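Local coordinates for protein guanidinopropionase (PDB 3NIQ) that catalyses the manganese-dependent hydrolysis of 3-guanidinopropanoate to beta-alanine and urea, as a homohexameric member of the arginase family, at residues G124-L127 against V128-P131; H165-P168 against F169-I173; R103-E106 against G107-Q111; G46-T49 against N50-A54. All coordinates share one frame; numbering follows the deposited sequence.

Contact 1. Residues G124-L127 against V128-P131. With MN (manganese (II) ion), chain D.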
ATOM      1  N   GLY A 124       1.847  -8.547 -20.218  1.00 17.65           N
ATOM      2  CA  GLY A 124       0.837  -8.557 -21.282  1.00 17.92           C
ATOM      3  C   GLY A 124      -0.349  -9.418 -20.896  1.00 17.57           C
ATOM      4  O   GLY A 124      -0.211 -10.357 -20.090  1.00 17.30           O
ATOM      5  N   ASP A 125      -1.513  -9.099 -21.449  1.00 17.14           N
ATOM      6  CA  ASP A 125      -2.692  -9.909 -21.234  1.00 17.40           C
ATOM      7  C   ASP A 125      -2.692 -11.097 -22.199  1.00 17.23           C
ATOM      8  O   ASP A 125      -1.795 -11.214 -23.039  1.00 18.35           O
ATOM      9  CB  ASP A 125      -3.966  -9.056 -21.353  1.00 18.23           C
ATOM     10  CG  ASP A 125      -4.262  -8.610 -22.803  1.00 18.93           C
ATOM     11  OD1 ASP A 125      -3.851  -9.279 -23.768  1.00 21.83           O
ATOM     12  OD2 ASP A 125      -4.923  -7.573 -22.968  1.00 20.94           O
ATOM     13  N   HIS A 126      -3.688 -11.970 -22.102  1.00 17.68           N
ATOM     14  CA  HIS A 126      -3.611 -13.257 -22.808  1.00 18.88           C
ATOM     15  C   HIS A 126      -3.777 -13.132 -24.330  1.00 19.23           C
ATOM     16  O   HIS A 126      -3.463 -14.071 -25.071  1.00 20.04           O
ATOM     17  CB  HIS A 126      -4.626 -14.261 -22.255  1.00 17.98           C
ATOM     18  CG  HIS A 126      -4.049 -15.622 -22.056  1.00 20.62           C
ATOM     19  ND1 HIS A 126      -4.377 -16.420 -20.981  1.00 17.59           N
ATOM     20  CD2 HIS A 126      -3.097 -16.291 -22.753  1.00 17.71           C
ATOM     21  CE1 HIS A 126      -3.680 -17.542 -21.044  1.00 21.04           C
ATOM     22  NE2 HIS A 126      -2.887 -17.483 -22.102  1.00 18.85           N
ATOM     23  N   LEU A 127      -4.219 -11.973 -24.805  1.00 18.13           N
ATOM     24  CA  LEU A 127      -4.323 -11.782 -26.261  1.00 18.61           C
ATOM     25  C   LEU A 127      -2.951 -11.868 -26.917  1.00 18.63           C
ATOM     26  O   LEU A 127      -2.829 -12.233 -28.091  1.00 19.11           O
ATOM     27  CB  LEU A 127      -5.072 -10.479 -26.629  1.00 18.10           C
ATOM     28  CG  LEU A 127      -5.247 -10.240 -28.134  1.00 19.24           C
ATOM     29  CD1 LEU A 127      -6.061 -11.378 -28.781  1.00 21.28           C
ATOM     30  CD2 LEU A 127      -5.906  -8.857 -28.434  1.00 19.41           C
ATOM     31  N   VAL A 128      -1.902 -11.587 -26.146  1.00 19.05           N
ATOM     32  CA  VAL A 128      -0.544 -11.692 -26.665  1.00 19.87           C
ATOM     33  C   VAL A 128      -0.216 -13.090 -27.215  1.00 20.22           C
ATOM     34  O   VAL A 128       0.626 -13.238 -28.122  1.00 19.66           O
ATOM     35  CB  VAL A 128       0.514 -11.303 -25.605  1.00 20.62           C
ATOM     36  CG1 VAL A 128       0.262 -12.020 -24.294  1.00 25.21           C
ATOM     37  CG2 VAL A 128       1.889 -11.708 -26.104  1.00 24.66           C
ATOM     38  N   THR A 129      -0.877 -14.115 -26.685  1.00 19.84           N
ATOM     39  CA  THR A 129      -0.584 -15.487 -27.119  1.00 19.03           C
ATOM     40  C   THR A 129      -1.028 -15.743 -28.571  1.00 18.50           C
ATOM     41  O   THR A 129      -0.396 -16.534 -29.292  1.00 17.24           O
ATOM     42  CB  THR A 129      -1.197 -16.534 -26.154  1.00 20.05           C
ATOM     43  OG1 THR A 129      -0.770 -16.240 -24.819  1.00 20.41           O
ATOM     44  CG2 THR A 129      -0.731 -17.954 -26.504  1.00 20.09           C
ATOM     45  N   LEU A 130      -2.086 -15.063 -29.002  1.00 18.13           N
ATOM     46  CA  LEU A 130      -2.547 -15.192 -30.385  1.00 19.22           C
ATOM     47  C   LEU A 130      -1.483 -14.890 -31.457  1.00 19.29           C
ATOM     48  O   LEU A 130      -1.193 -15.760 -32.271  1.00 17.66           O
ATOM     49  CB  LEU A 130      -3.808 -14.359 -30.648  1.00 19.45           C
ATOM     50  CG  LEU A 130      -4.354 -14.418 -32.083  1.00 20.60           C
ATOM     51  CD1 LEU A 130      -4.618 -15.843 -32.507  1.00 19.35           C
ATOM     52  CD2 LEU A 130      -5.627 -13.566 -32.205  1.00 17.87           C
ATOM     53  N   PRO A 131      -0.913 -13.661 -31.480  1.00 19.66           N
ATOM     54  CA  PRO A 131       0.119 -13.413 -32.498  1.00 19.90           C
ATOM     55  C   PRO A 131       1.327 -14.346 -32.394  1.00 19.97           C
ATOM     56  O   PRO A 131       1.901 -14.732 -33.407  1.00 21.34           O
ATOM     57  CB  PRO A 131       0.503 -11.937 -32.273  1.00 20.14           C
ATOM     58  CG  PRO A 131       0.014 -11.632 -30.850  1.00 20.93           C
ATOM     59  CD  PRO A 131      -1.231 -12.440 -30.717  1.00 20.09           C
TER
HETATM   60 MN    MN D1601      -6.180 -15.989 -19.758  1.00 24.47          MN
HETATM   61  O   HOH W   1      -8.301 -15.124 -18.977  1.00 24.87           O

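Contact 2. Residues H165-P168 against F169-I173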
ATOM      1  N   HIS A 165      -8.475 -10.340 -24.722  1.00 22.80           N
ATOM      2  CA  HIS A 165      -7.772 -11.336 -23.924  1.00 23.25           C
ATOM      3  C   HIS A 165      -8.671 -12.541 -23.608  1.00 23.31           C
ATOM      4  O   HIS A 165      -8.195 -13.555 -23.123  1.00 22.45           O
ATOM      5  CB  HIS A 165      -7.191 -10.707 -22.647  1.00 22.52           C
ATOM      6  CG  HIS A 165      -8.221 -10.214 -21.678  1.00 25.11           C
ATOM      7  ND1 HIS A 165      -7.934  -9.975 -20.347  1.00 26.20           N
ATOM      8  CD2 HIS A 165      -9.530  -9.902 -21.844  1.00 25.80           C
ATOM      9  CE1 HIS A 165      -9.024  -9.533 -19.741  1.00 26.56           C
ATOM     10  NE2 HIS A 165     -10.007  -9.487 -20.627  1.00 26.03           N
ATOM     11  N   GLY A 166      -9.963 -12.424 -23.910  1.00 23.85           N
ATOM     12  CA  GLY A 166     -10.902 -13.521 -23.699  1.00 23.59           C
ATOM     13  C   GLY A 166     -11.235 -14.324 -24.953  1.00 24.14           C
ATOM     14  O   GLY A 166     -12.009 -15.265 -24.879  1.00 24.56           O
ATOM     15  N   THR A 167     -10.648 -13.974 -26.102  1.00 23.95           N
ATOM     16  CA  THR A 167     -10.907 -14.730 -27.351  1.00 23.83           C
ATOM     17  C   THR A 167      -9.724 -15.493 -27.984  1.00 22.75           C
ATOM     18  O   THR A 167      -9.909 -16.164 -29.005  1.00 23.35           O
ATOM     19  CB  THR A 167     -11.446 -13.823 -28.471  1.00 23.93           C
ATOM     20  OG1 THR A 167     -10.451 -12.853 -28.806  1.00 25.75           O
ATOM     21  CG2 THR A 167     -12.767 -13.140 -28.065  1.00 23.73           C
ATOM     22  N   PRO A 168      -8.516 -15.403 -27.405  1.00 22.02           N
ATOM     23  CA  PRO A 168      -7.380 -15.794 -28.263  1.00 20.37           C
ATOM     24  C   PRO A 168      -7.389 -17.262 -28.715  1.00 19.80           C
ATOM     25  O   PRO A 168      -6.960 -17.565 -29.833  1.00 20.29           O
ATOM     26  CB  PRO A 168      -6.168 -15.506 -27.385  1.00 19.17           C
ATOM     27  CG  PRO A 168      -6.675 -15.665 -25.968  1.00 20.40           C
ATOM     28  CD  PRO A 168      -8.082 -15.100 -26.027  1.00 22.10           C
ATOM     29  N   PHE A 169      -7.831 -18.176 -27.862  1.00 19.10           N
ATOM     30  CA  PHE A 169      -7.726 -19.583 -28.215  1.00 19.49           C
ATOM     31  C   PHE A 169      -8.848 -20.031 -29.128  1.00 21.09           C
ATOM     32  O   PHE A 169      -8.705 -21.024 -29.847  1.00 21.37           O
ATOM     33  CB  PHE A 169      -7.564 -20.444 -26.953  1.00 19.40           C
ATOM     34  CG  PHE A 169      -6.319 -20.105 -26.208  1.00 20.54           C
ATOM     35  CD1 PHE A 169      -6.368 -19.665 -24.887  1.00 20.46           C
ATOM     36  CD2 PHE A 169      -5.090 -20.113 -26.877  1.00 18.38           C
ATOM     37  CE1 PHE A 169      -5.196 -19.280 -24.222  1.00 23.65           C
ATOM     38  CE2 PHE A 169      -3.923 -19.729 -26.234  1.00 20.21           C
ATOM     39  CZ  PHE A 169      -3.975 -19.306 -24.889  1.00 20.15           C
ATOM     40  N   ARG A 170      -9.945 -19.277 -29.134  1.00 21.81           N
ATOM     41  CA  ARG A 170     -10.991 -19.514 -30.112  1.00 22.62           C
ATOM     42  C   ARG A 170     -10.467 -19.127 -31.484  1.00 22.61           C
ATOM     43  O   ARG A 170     -10.547 -19.912 -32.431  1.00 23.20           O
ATOM     44  CB  ARG A 170     -12.252 -18.727 -29.776  1.00 22.36           C
ATOM     45  CG  ARG A 170     -13.343 -18.886 -30.852  1.00 25.07           C
ATOM     46  CD  ARG A 170     -14.693 -18.551 -30.266  1.00 30.90           C
ATOM     47  NE  ARG A 170     -15.770 -18.905 -31.169  1.00 38.06           N
ATOM     48  CZ  ARG A 170     -16.951 -19.359 -30.761  1.00 38.71           C
ATOM     49  NH1 ARG A 170     -17.208 -19.517 -29.457  1.00 39.61           N
ATOM     50  NH2 ARG A 170     -17.860 -19.654 -31.660  1.00 40.16           N
ATOM     51  N   ARG A 171      -9.919 -17.915 -31.576  1.00 22.16           N
ATOM     52  CA  ARG A 171      -9.240 -17.456 -32.788  1.00 22.47           C
ATOM     53  C   ARG A 171      -8.178 -18.428 -33.250  1.00 22.21           C
ATOM     54  O   ARG A 171      -8.120 -18.750 -34.435  1.00 23.21           O
ATOM     55  CB  ARG A 171      -8.579 -16.099 -32.570  1.00 22.25           C
ATOM     56  CG  ARG A 171      -9.544 -14.975 -32.323  1.00 25.44           C
ATOM     57  CD  ARG A 171     -10.514 -14.792 -33.501  1.00 30.85           C
ATOM     58  NE  ARG A 171     -11.699 -14.213 -32.913  1.00 39.28           N
ATOM     59  CZ  ARG A 171     -12.810 -14.875 -32.636  1.00 37.44           C
ATOM     60  NH1 ARG A 171     -12.955 -16.141 -32.981  1.00 37.73           N
ATOM     61  NH2 ARG A 171     -13.785 -14.241 -32.036  1.00 41.33           N
ATOM     62  N   ALA A 172      -7.349 -18.904 -32.316  1.00 20.81           N
ATOM     63  CA  ALA A 172      -6.244 -19.815 -32.664  1.00 20.68           C
ATOM     64  C   ALA A 172      -6.740 -21.119 -33.299  1.00 20.42           C
ATOM     65  O   ALA A 172      -6.134 -21.624 -34.238  1.00 21.74           O
ATOM     66  CB  ALA A 172      -5.429 -20.129 -31.455  1.00 20.17           C
ATOM     67  N   ILE A 173      -7.822 -21.660 -32.756  1.00 21.60           N
ATOM     68  CA  ILE A 173      -8.447 -22.886 -33.270  1.00 22.70           C
ATOM     69  C   ILE A 173      -9.082 -22.627 -34.653  1.00 23.00           C
ATOM     70  O   ILE A 173      -8.831 -23.361 -35.587  1.00 23.73           O
ATOM     71  CB  ILE A 173      -9.464 -23.447 -32.241  1.00 22.55           C
ATOM     72  CG1 ILE A 173      -8.702 -23.954 -31.011  1.00 22.68           C
ATOM     73  CG2 ILE A 173     -10.352 -24.561 -32.873  1.00 24.19           C
ATOM     74  CD1 ILE A 173      -9.561 -24.261 -29.804  1.00 23.58           C
TER

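Contact 3. Residues R103-E106 against G107-Q111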
ATOM      1  N   ARG A 103      -0.336  -7.174 -35.588  1.00 22.14           N
ATOM      2  CA  ARG A 103       0.554  -7.308 -36.739  1.00 21.92           C
ATOM      3  C   ARG A 103       2.021  -7.278 -36.317  1.00 22.06           C
ATOM      4  O   ARG A 103       2.815  -8.124 -36.736  1.00 20.14           O
ATOM      5  CB  ARG A 103       0.303  -6.203 -37.771  1.00 22.42           C
ATOM      6  CG  ARG A 103       1.166  -6.331 -39.041  1.00 25.61           C
ATOM      7  CD  ARG A 103       1.000  -5.094 -39.981  1.00 29.53           C
ATOM      8  NE  ARG A 103       1.385  -3.856 -39.294  1.00 34.59           N
ATOM      9  CZ  ARG A 103       2.641  -3.408 -39.182  1.00 35.72           C
ATOM     10  NH1 ARG A 103       3.650  -4.090 -39.729  1.00 34.92           N
ATOM     11  NH2 ARG A 103       2.891  -2.282 -38.506  1.00 29.08           N
ATOM     12  N   ARG A 104       2.375  -6.277 -35.509  1.00 22.25           N
ATOM     13  CA  ARG A 104       3.777  -6.051 -35.159  1.00 22.75           C
ATOM     14  C   ARG A 104       4.306  -7.193 -34.299  1.00 21.98           C
ATOM     15  O   ARG A 104       5.427  -7.678 -34.503  1.00 20.35           O
ATOM     16  CB  ARG A 104       3.933  -4.697 -34.464  1.00 23.89           C
ATOM     17  CG  ARG A 104       3.835  -3.526 -35.467  1.00 27.85           C
ATOM     18  CD  ARG A 104       3.433  -2.212 -34.823  1.00 34.51           C
ATOM     19  NE  ARG A 104       4.506  -1.654 -34.012  1.00 40.39           N
ATOM     20  CZ  ARG A 104       4.650  -0.359 -33.738  1.00 41.97           C
ATOM     21  NH1 ARG A 104       3.782   0.524 -34.216  1.00 42.37           N
ATOM     22  NH2 ARG A 104       5.665   0.048 -32.985  1.00 43.15           N
ATOM     23  N   ILE A 105       3.472  -7.654 -33.364  1.00 20.15           N
ATOM     24  CA  ILE A 105       3.891  -8.737 -32.489  1.00 20.01           C
ATOM     25  C   ILE A 105       4.136 -10.016 -33.263  1.00 18.88           C
ATOM     26  O   ILE A 105       5.160 -10.679 -33.052  1.00 19.02           O
ATOM     27  CB  ILE A 105       2.900  -8.988 -31.340  1.00 18.88           C
ATOM     28  CG1 ILE A 105       2.848  -7.746 -30.436  1.00 20.70           C
ATOM     29  CG2 ILE A 105       3.309 -10.242 -30.585  1.00 19.44           C
ATOM     30  CD1 ILE A 105       1.698  -7.735 -29.431  1.00 20.72           C
ATOM     31  N   GLU A 106       3.218 -10.366 -34.164  1.00 19.28           N
ATOM     32  CA  GLU A 106       3.399 -11.575 -34.975  1.00 19.08           C
ATOM     33  C   GLU A 106       4.690 -11.492 -35.815  1.00 18.91           C
ATOM     34  O   GLU A 106       5.407 -12.485 -35.954  1.00 19.97           O
ATOM     35  CB  GLU A 106       2.194 -11.826 -35.900  1.00 19.42           C
ATOM     36  CG  GLU A 106       2.424 -13.026 -36.845  1.00 20.13           C
ATOM     37  CD  GLU A 106       1.257 -13.334 -37.788  1.00 21.71           C
ATOM     38  OE1 GLU A 106       0.180 -12.698 -37.672  1.00 20.52           O
ATOM     39  OE2 GLU A 106       1.426 -14.232 -38.637  1.00 20.57           O
ATOM     40  N   GLY A 107       4.950 -10.318 -36.398  1.00 19.95           N
ATOM     41  CA  GLY A 107       6.137 -10.106 -37.236  1.00 19.91           C
ATOM     42  C   GLY A 107       7.418 -10.393 -36.463  1.00 20.77           C
ATOM     43  O   GLY A 107       8.324 -11.056 -36.960  1.00 19.95           O
ATOM     44  N   PHE A 108       7.471  -9.924 -35.219  1.00 20.30           N
ATOM     45  CA  PHE A 108       8.581 -10.222 -34.337  1.00 19.71           C
ATOM     46  C   PHE A 108       8.729 -11.727 -34.103  1.00 19.62           C
ATOM     47  O   PHE A 108       9.823 -12.293 -34.234  1.00 18.79           O
ATOM     48  CB  PHE A 108       8.367  -9.485 -33.008  1.00 20.25           C
ATOM     49  CG  PHE A 108       9.511  -9.623 -32.041  1.00 22.07           C
ATOM     50  CD1 PHE A 108      10.657  -8.844 -32.183  1.00 23.89           C
ATOM     51  CD2 PHE A 108       9.428 -10.508 -30.976  1.00 22.68           C
ATOM     52  CE1 PHE A 108      11.735  -8.960 -31.270  1.00 27.12           C
ATOM     53  CE2 PHE A 108      10.489 -10.647 -30.066  1.00 25.39           C
ATOM     54  CZ  PHE A 108      11.651  -9.868 -30.218  1.00 27.60           C
ATOM     55  N   TYR A 109       7.630 -12.388 -33.749  1.00 19.06           N
ATOM     56  CA  TYR A 109       7.703 -13.808 -33.447  1.00 19.57           C
ATOM     57  C   TYR A 109       8.003 -14.670 -34.670  1.00 19.63           C
ATOM     58  O   TYR A 109       8.576 -15.736 -34.530  1.00 19.91           O
ATOM     59  CB  TYR A 109       6.440 -14.297 -32.706  1.00 19.04           C
ATOM     60  CG  TYR A 109       6.533 -13.977 -31.226  1.00 18.79           C
ATOM     61  CD1 TYR A 109       7.020 -14.926 -30.314  1.00 16.98           C
ATOM     62  CD2 TYR A 109       6.200 -12.717 -30.748  1.00 15.68           C
ATOM     63  CE1 TYR A 109       7.150 -14.622 -28.951  1.00 17.87           C
ATOM     64  CE2 TYR A 109       6.335 -12.398 -29.363  1.00 17.35           C
ATOM     65  CZ  TYR A 109       6.790 -13.358 -28.488  1.00 18.55           C
ATOM     66  OH  TYR A 109       6.936 -13.080 -27.148  1.00 17.67           O
ATOM     67  N   ARG A 110       7.594 -14.225 -35.853  1.00 20.54           N
ATOM     68  CA  ARG A 110       8.000 -14.920 -37.105  1.00 21.07           C
ATOM     69  C   ARG A 110       9.527 -14.949 -37.254  1.00 21.32           C
ATOM     70  O   ARG A 110      10.095 -15.936 -37.717  1.00 21.71           O
ATOM     71  CB  ARG A 110       7.389 -14.248 -38.332  1.00 20.27           C
ATOM     72  CG  ARG A 110       5.881 -14.483 -38.487  1.00 21.98           C
ATOM     73  CD  ARG A 110       5.450 -14.348 -39.928  1.00 22.54           C
ATOM     74  NE  ARG A 110       3.998 -14.484 -40.114  1.00 23.34           N
ATOM     75  CZ  ARG A 110       3.420 -14.545 -41.314  1.00 24.77           C
ATOM     76  NH1 ARG A 110       4.175 -14.505 -42.416  1.00 21.15           N
ATOM     77  NH2 ARG A 110       2.096 -14.650 -41.421  1.00 20.56           N
ATOM     78  N   GLN A 111      10.180 -13.858 -36.858  1.00 21.91           N
ATOM     79  CA  GLN A 111      11.641 -13.763 -36.921  1.00 23.34           C
ATOM     80  C   GLN A 111      12.275 -14.678 -35.897  1.00 22.89           C
ATOM     81  O   GLN A 111      13.255 -15.374 -36.183  1.00 22.87           O
ATOM     82  CB  GLN A 111      12.091 -12.335 -36.606  1.00 24.74           C
ATOM     83  CG  GLN A 111      11.956 -11.352 -37.759  1.00 29.77           C
ATOM     84  CD  GLN A 111      12.127  -9.909 -37.298  1.00 36.23           C
ATOM     85  OE1 GLN A 111      11.879  -9.581 -36.134  1.00 40.20           O
ATOM     86  NE2 GLN A 111      12.542  -9.041 -38.211  1.00 38.70           N
TER

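Contact 4. Residues G46-T49 against N50-A54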
ATOM      1  N   GLY A  46      -3.926  -4.204 -24.783  1.00 18.94           N
ATOM      2  CA  GLY A  46      -5.021  -3.737 -25.658  1.00 20.08           C
ATOM      3  C   GLY A  46      -6.261  -4.642 -25.638  1.00 20.90           C
ATOM      4  O   GLY A  46      -7.393  -4.174 -25.832  1.00 21.41           O
ATOM      5  N   GLY A  47      -6.063  -5.933 -25.390  1.00 20.66           N
ATOM      6  CA  GLY A  47      -7.180  -6.881 -25.335  1.00 19.02           C
ATOM      7  C   GLY A  47      -7.965  -6.865 -24.024  1.00 20.74           C
ATOM      8  O   GLY A  47      -8.937  -7.626 -23.865  1.00 20.49           O
ATOM      9  N   THR A  48      -7.564  -6.019 -23.072  1.00 19.29           N
ATOM     10  CA  THR A  48      -8.168  -6.081 -21.741  1.00 21.10           C
ATOM     11  C   THR A  48      -9.540  -5.381 -21.655  1.00 21.55           C
ATOM     12  O   THR A  48      -9.662  -4.181 -21.902  1.00 23.12           O
ATOM     13  CB  THR A  48      -7.185  -5.590 -20.630  1.00 20.20           C
ATOM     14  OG1 THR A  48      -6.101  -6.531 -20.522  1.00 20.14           O
ATOM     15  CG2 THR A  48      -7.911  -5.509 -19.301  1.00 22.34           C
ATOM     16  N   THR A  49     -10.548  -6.140 -21.244  1.00 22.83           N
ATOM     17  CA  THR A  49     -11.926  -5.637 -21.178  1.00 25.18           C
ATOM     18  C   THR A  49     -12.328  -5.070 -19.823  1.00 25.34           C
ATOM     19  O   THR A  49     -13.336  -4.368 -19.711  1.00 25.99           O
ATOM     20  CB  THR A  49     -12.920  -6.729 -21.554  1.00 25.31           C
ATOM     21  OG1 THR A  49     -12.687  -7.873 -20.736  1.00 27.13           O
ATOM     22  CG2 THR A  49     -12.739  -7.103 -23.015  1.00 27.88           C
ATOM     23  N   ASN A  50     -11.534  -5.365 -18.805  1.00 25.97           N
ATOM     24  CA  ASN A  50     -11.803  -4.927 -17.447  1.00 26.19           C
ATOM     25  C   ASN A  50     -10.627  -4.109 -16.880  1.00 25.43           C
ATOM     26  O   ASN A  50     -10.467  -2.943 -17.215  1.00 24.85           O
ATOM     27  CB  ASN A  50     -12.130  -6.170 -16.594  1.00 26.88           C
ATOM     28  CG  ASN A  50     -12.443  -5.843 -15.136  1.00 30.73           C
ATOM     29  OD1 ASN A  50     -13.219  -4.917 -14.815  1.00 28.58           O
ATOM     30  ND2 ASN A  50     -11.843  -6.637 -14.232  1.00 33.09           N
ATOM     31  N   ARG A  51      -9.802  -4.706 -16.028  1.00 24.66           N
ATOM     32  CA  ARG A  51      -8.733  -3.939 -15.364  1.00 24.65           C
ATOM     33  C   ARG A  51      -7.459  -4.068 -16.170  1.00 23.71           C
ATOM     34  O   ARG A  51      -6.914  -5.157 -16.297  1.00 24.93           O
ATOM     35  CB  ARG A  51      -8.532  -4.402 -13.907  1.00 25.16           C
ATOM     36  CG  ARG A  51      -9.824  -4.345 -13.091  1.00 26.55           C
ATOM     37  CD  ARG A  51      -9.605  -4.461 -11.574  1.00 29.92           C
ATOM     38  NE  ARG A  51      -8.744  -5.582 -11.214  1.00 27.21           N
ATOM     39  CZ  ARG A  51      -8.554  -6.020  -9.973  1.00 29.88           C
ATOM     40  NH1 ARG A  51      -9.177  -5.453  -8.938  1.00 28.42           N
ATOM     41  NH2 ARG A  51      -7.728  -7.036  -9.763  1.00 24.86           N
ATOM     42  N   ALA A  52      -7.013  -2.973 -16.777  1.00 22.08           N
ATOM     43  CA  ALA A  52      -5.788  -3.005 -17.562  1.00 21.04           C
ATOM     44  C   ALA A  52      -4.554  -2.880 -16.670  1.00 20.65           C
ATOM     45  O   ALA A  52      -4.676  -2.729 -15.454  1.00 22.09           O
ATOM     46  CB  ALA A  52      -5.817  -1.918 -18.620  1.00 19.44           C
ATOM     47  N   GLY A  53      -3.365  -2.967 -17.257  1.00 18.47           N
ATOM     48  CA  GLY A  53      -2.149  -2.763 -16.493  1.00 17.53           C
ATOM     49  C   GLY A  53      -1.088  -3.819 -16.760  1.00 17.69           C
ATOM     50  O   GLY A  53       0.065  -3.619 -16.407  1.00 17.22           O
ATOM     51  N   ALA A  54      -1.463  -4.908 -17.431  1.00 16.99           N
ATOM     52  CA  ALA A  54      -0.522  -5.973 -17.804  1.00 16.89           C
ATOM     53  C   ALA A  54       0.590  -5.486 -18.746  1.00 16.11           C
ATOM     54  O   ALA A  54       1.616  -6.153 -18.914  1.00 15.81           O
ATOM     55  CB  ALA A  54      -1.277  -7.203 -18.406  1.00 15.88           C
TER

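Contact 1. Residues G124-L127 against V128-P131
His126 and Thr129 lie side by side where the loop after strand 118-123 of the arginase-fold parallel sheet winds through a 3-10 segment into helix 129-136, and the histidine ring carries a metal. Its ND1 binds a manganese ion at 2.2 Å, and the same ion takes a water oxygen at 2.4 Å; Asp148, Asp152 and Asp240 complete the site. Thr129 meets the ring from its edge: OG1 comes to 3.1 Å from CD2 of His126, and CB of the threonine also lies in the ring plane. With chi1 at -53°, OG1 stands beside its own backbone N and trans to the carbonyl carbon, which turns the hydroxyl toward the imidazole; its hydrogen-bond partner is the carboxylate of Asp281. The far nitrogen of the imidazole, NE2, is hydrogen-bonded to Ser238 OG, so both ring nitrogens have partners and the rotation of the ring is fixed.

The second shell is the turn itself. Thr129 N donates to His126 O over 3.0 Å, with an N-H...O angle of 157°, and the next bond, Leu130 N to Leu127 O at 3.1 Å, is more bent at 137°. Ahead of them an Asx turn precedes the 3-10 segment: Asp125 OD1 accepts from Leu127 N at 2.9 Å, the donor standing above the carboxylate plane. Further along the turn, Leu127 and Leu130 run alongside each other, and CD1 of Leu127 rests 4.1 Å from CD2 of Leu130.

Contact 2. Residues H165-P168 against F169-I173
Pro168, Thr167 and Phe169 carry most of this contact, which forms the first turn of helix 168-174 at the end of the loop following strand 142-147 in the arginase fold. Pro168 lies against its successor: CG of its ring stands over one face of the Phe169 ring, 4.1 Å above the plane and displaced toward the rim, with CD1 of Phe169 its nearest ring atom at 4.2 Å. With CG trans to the carbonyl carbon (chi1 -62°), the ring of Phe169 swings to where its face meets the preceding proline. The phenyl group also meets the metal ligand His126 edge-to-face, which makes it part of the packing beside the manganese ligand.

Thr167 opens the helix through its carbonyl. Arg171 N reaches Thr167 O at 3.1 Å in an almost straight bond, 172° at the hydrogen, while Arg170 N makes only a weak bond to that oxygen. The threonine hydroxyl turns back into the loop and is hydrogen-bonded to Pro162 O and Thr164 N. The bend of Arg171 at chi2, -60°, folds its guanidinium back so that Thr167 CB lies over one of its faces; its NE also bonds Pro162 O, and its NH1 forms a salt bridge with Glu174. One residue on, Ala172 N bonds to Pro168 O at 2.8 Å, and CB of Ala172 lies 3.4 Å from this same oxygen.

Contact 3. Residues R103-E106 against G107-Q111
Glu106 reaches Arg110 one turn further along helix 98-114, an i to i+4 salt bridge on the partly exposed side of an alpha-helix of the arginase fold. From the backbone outward, CB of the glutamate lies 3.2 Å from Gly107 N, and CG is 3.9 Å from Arg110 NE. The chain is extended, with chi1 175° placing CG trans to the backbone N, and this carries the carboxylate outward from the helix, to where the Arg110 side chain can meet it. CD stands 3.8 Å from Arg110 NE, set there by the bonds of its oxygen. The tip atom OE2 accepts two hydrogen bonds, from Arg110 NE at 3.0 Å and from Arg110 NH2 at 2.9 Å. Both donors come from the same face of the carboxylate plane, while OE2 lies close to the guanidinium plane, at its edge; the two planes are 48° apart. This side-on grip fixes the guanidinium through two of its nitrogens, and Arg138 brings a like charge close to its NH1.

The backbone beneath is regular: Arg110 N donates to Glu106 O at 2.8 Å, one of four consecutive i to i+4 bonds. On the buried flank Ile105 and Tyr109 point the same way toward strand 37-42, and the phenol hydroxyl of Tyr109 is hydrogen-bonded to Ser121. The tyrosine ring turns its edge to the helix backbone, CD2 lying 3.2 Å from Ile105 O and 3.8 Å from Ile105 CG2.

Contact 4. Residues G46-T49 against N50-A54
Asn50 turns the chain so that Arg51 comes back against Thr48, at a sharp bend in the loop between strand 37-42 and helix 57-64 of the arginase fold. The evidence for the bend is the backbone of Asn50, whose phi/psi is -123/-103°. CG trans to the backbone N carries the amide away from the 46-49 segment, and OD1 is hydrogen-bonded to a bound glycerol, probably from the crystallisation liquor.

Arg51 brings the returning backbone against Thr48. The methyl CG2 of Thr48 touches Arg51 O at 3.2 Å and Arg51 C at 3.5 Å, so the carbonyl group is met by carbon. The arginine side chain points away from this meeting: its NH2 bonds Thr252 O, and its guanidinium makes a cation-pi contact with Phe289. At Ala52 the same methyl is 3.7 Å from the backbone N and 4.2 Å from CB, and the two CA atoms, of Thr48 and Ala52, are 5.7 Å apart. Gly53 has phi 134°, a conformation that calls for glycine. Ala54 then carries the chain toward the helix.

No hydrogen bond joins the two halves of the loop, which meet through van der Waals packing. The polar groups find partners outside the loop instead: Thr48 OG1 bonds Asp125 OD2, Thr49 OG1 bonds His165 NE2, and Asn50 O accepts from Arg55 of a neighbouring subunit. This chemistry is consistent with a loop whose shape is held largely by its surroundings, including the neighbouring subunit.

Overall arrangement
From the N terminus, contact 4 comes first, shaping the loop between strand 37-42 and helix 57-64; contact 3 then lies within helix 98-114, contact 1 turns strand 118-123 into helix 129-136, and contact 2 starts helix 168-174. Each is local and closes before the next opens, so none nests or crosses. Spatially, contact 1 touches all three others: Gly124 N meets Ala54 O of contact 4 at 2.7 Å, Pro131 packs on Ile105 of contact 3, and Thr129 packs on Phe169 of contact 2. His165 joins contacts 2 and 4 through Gly47. Contact 3 touches neither contact 2 nor contact 4.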